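Local coordinates for protein mandalate racemase/muconate lactonizing enzyme (Unidentified, PDB 4E4U) that is of uncertain specific function but probably acts as a mandelate racemase/muconate lactonizing-type enzyme of the enolase superfamily, at residues T8-V13 / G20-F25. Numbering follows the deposited sequence.
Sequences THIVAV and GMYWIF
With CG1 of Val13 trans to the backbone N (chi1 180°), CG2 lies anti to the carbonyl carbon and meets the indole of Trp23, whose own CG stands beside its backbone N (chi1 -60°). Val13 CG2 sits over one face of the Trp23 indole, 3.5 Å from the centroid of its five-membered ring, a CH-pi contact in which the two side chains meet nearly at right angles. Trp23 NE1 is hydrogen-bonded to Gly19 O, which helps fix the rotation of the indole. On the same face of the sheet, Val11 CG2 reaches the Phe25 ring at its edge, 3.8 Å from CE2. Ile10 and Tyr22 stand side by side on the other face, CG2 of Ile10 lying 4.0 Å from CD1 of the phenol, and Ile10 CG1 also packs against Ile24 CG2.

The antiparallel backbones pair through reciprocal N-H...O hydrogen bonds between His9 and Phe25 and between Val11 and Trp23. Beyond them Val13 N donates to Met21 O at 3.0 Å from above the carbonyl plane, while a water bridges Met21 O and Val13 O. This hairpin supplies the first two strands of the three-stranded antiparallel sheet of the enolase-type N-terminal domain: strand 35-40 flanks strand 22-30, helix 47-61 covers the Ile10 and Ile24 face, and helix 372-377 packs on His9 and Val11.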
# COMPACT_ATOMS: atom_id res chain seq x y z
N THR A 8 -40.19 -22.24 -21.22
CA THR A 8 -38.76 -22.48 -21.41
C THR A 8 -38.55 -23.36 -22.63
O THR A 8 -39.22 -24.38 -22.78
CB THR A 8 -38.15 -23.16 -20.18
OG1 THR A 8 -38.28 -22.28 -19.05
CG2 THR A 8 -36.68 -23.49 -20.41
N HIS A 9 -37.63 -22.96 -23.50
CA HIS A 9 -37.32 -23.72 -24.69
C HIS A 9 -35.82 -23.93 -24.77
O HIS A 9 -35.07 -22.98 -24.98
CB HIS A 9 -37.82 -22.99 -25.94
CG HIS A 9 -39.30 -22.78 -25.95
ND1 HIS A 9 -40.19 -23.76 -26.34
CD2 HIS A 9 -40.05 -21.70 -25.61
CE1 HIS A 9 -41.42 -23.30 -26.23
NE2 HIS A 9 -41.36 -22.05 -25.79
N ILE A 10 -35.39 -25.17 -24.56
CA ILE A 10 -33.97 -25.50 -24.63
C ILE A 10 -33.71 -26.19 -25.96
O ILE A 10 -34.06 -27.36 -26.16
CB ILE A 10 -33.51 -26.36 -23.43
CG1 ILE A 10 -33.77 -25.59 -22.12
CG2 ILE A 10 -32.04 -26.72 -23.56
CD1 ILE A 10 -33.36 -26.32 -20.86
N VAL A 11 -33.13 -25.44 -26.89
CA VAL A 11 -32.99 -25.85 -28.27
C VAL A 11 -31.66 -26.56 -28.51
O VAL A 11 -30.61 -26.07 -28.10
CB VAL A 11 -33.06 -24.60 -29.18
CG1 VAL A 11 -32.82 -24.97 -30.63
CG2 VAL A 11 -34.41 -23.91 -29.01
N ALA A 12 -31.72 -27.71 -29.17
CA ALA A 12 -30.51 -28.44 -29.55
C ALA A 12 -29.89 -27.78 -30.78
O ALA A 12 -30.54 -27.66 -31.81
CB ALA A 12 -30.84 -29.89 -29.85
N VAL A 13 -28.63 -27.36 -30.66
CA VAL A 13 -27.92 -26.77 -31.79
C VAL A 13 -27.43 -27.90 -32.70
O VAL A 13 -26.77 -28.82 -32.24
CB VAL A 13 -26.73 -25.92 -31.30
CG1 VAL A 13 -25.99 -25.32 -32.48
CG2 VAL A 13 -27.21 -24.83 -30.34
N GLY A 20 -22.18 -23.84 -29.39
CA GLY A 20 -22.40 -24.76 -28.28
C GLY A 20 -23.43 -25.83 -28.53
O GLY A 20 -23.97 -25.95 -29.63
N MET A 21 -23.72 -26.63 -27.50
CA MET A 21 -24.61 -27.77 -27.65
C MET A 21 -26.10 -27.42 -27.62
O MET A 21 -26.90 -28.07 -28.28
CB MET A 21 -24.31 -28.81 -26.57
CG MET A 21 -22.88 -29.34 -26.58
SD MET A 21 -22.39 -29.98 -28.19
CE MET A 21 -23.58 -31.30 -28.41
N TYR A 22 -26.47 -26.43 -26.83
CA TYR A 22 -27.88 -26.06 -26.70
C TYR A 22 -27.99 -24.62 -26.25
O TYR A 22 -27.08 -24.09 -25.62
CB TYR A 22 -28.62 -26.99 -25.71
CG TYR A 22 -27.93 -27.10 -24.38
CD1 TYR A 22 -28.11 -26.14 -23.39
CD2 TYR A 22 -27.06 -28.15 -24.12
CE1 TYR A 22 -27.44 -26.22 -22.17
CE2 TYR A 22 -26.40 -28.25 -22.91
CZ TYR A 22 -26.58 -27.28 -21.94
OH TYR A 22 -25.91 -27.39 -20.75
N TRP A 23 -29.12 -24.00 -26.58
CA TRP A 23 -29.41 -22.64 -26.15
C TRP A 23 -30.66 -22.65 -25.29
O TRP A 23 -31.65 -23.32 -25.62
CB TRP A 23 -29.58 -21.72 -27.35
CG TRP A 23 -28.36 -21.64 -28.21
CD1 TRP A 23 -27.06 -21.80 -27.81
CD2 TRP A 23 -28.32 -21.40 -29.63
NE1 TRP A 23 -26.21 -21.66 -28.89
CE2 TRP A 23 -26.96 -21.42 -30.02
CE3 TRP A 23 -29.30 -21.18 -30.60
CZ2 TRP A 23 -26.56 -21.23 -31.35
CZ3 TRP A 23 -28.90 -20.98 -31.92
CH2 TRP A 23 -27.54 -21.01 -32.28
N ILE A 24 -30.62 -21.92 -24.18
CA ILE A 24 -31.71 -21.89 -23.23
C ILE A 24 -32.51 -20.60 -23.38
O ILE A 24 -32.02 -19.53 -23.01
CB ILE A 24 -31.19 -21.98 -21.78
CG1 ILE A 24 -30.31 -23.22 -21.60
CG2 ILE A 24 -32.36 -22.01 -20.81
CD1 ILE A 24 -29.58 -23.25 -20.26
N PHE A 25 -33.72 -20.70 -23.91
CA PHE A 25 -34.56 -19.52 -24.11
C PHE A 25 -35.72 -19.50 -23.13
O PHE A 25 -36.25 -20.55 -22.77
CB PHE A 25 -35.12 -19.46 -25.54
CG PHE A 25 -34.06 -19.44 -26.61
CD1 PHE A 25 -33.14 -18.39 -26.68
CD2 PHE A 25 -34.00 -20.44 -27.56
CE1 PHE A 25 -32.18 -18.37 -27.67
CE2 PHE A 25 -33.04 -20.42 -28.55
CZ PHE A 25 -32.12 -19.39 -28.61
O HOH W 1 -27.01 -30.27 -29.88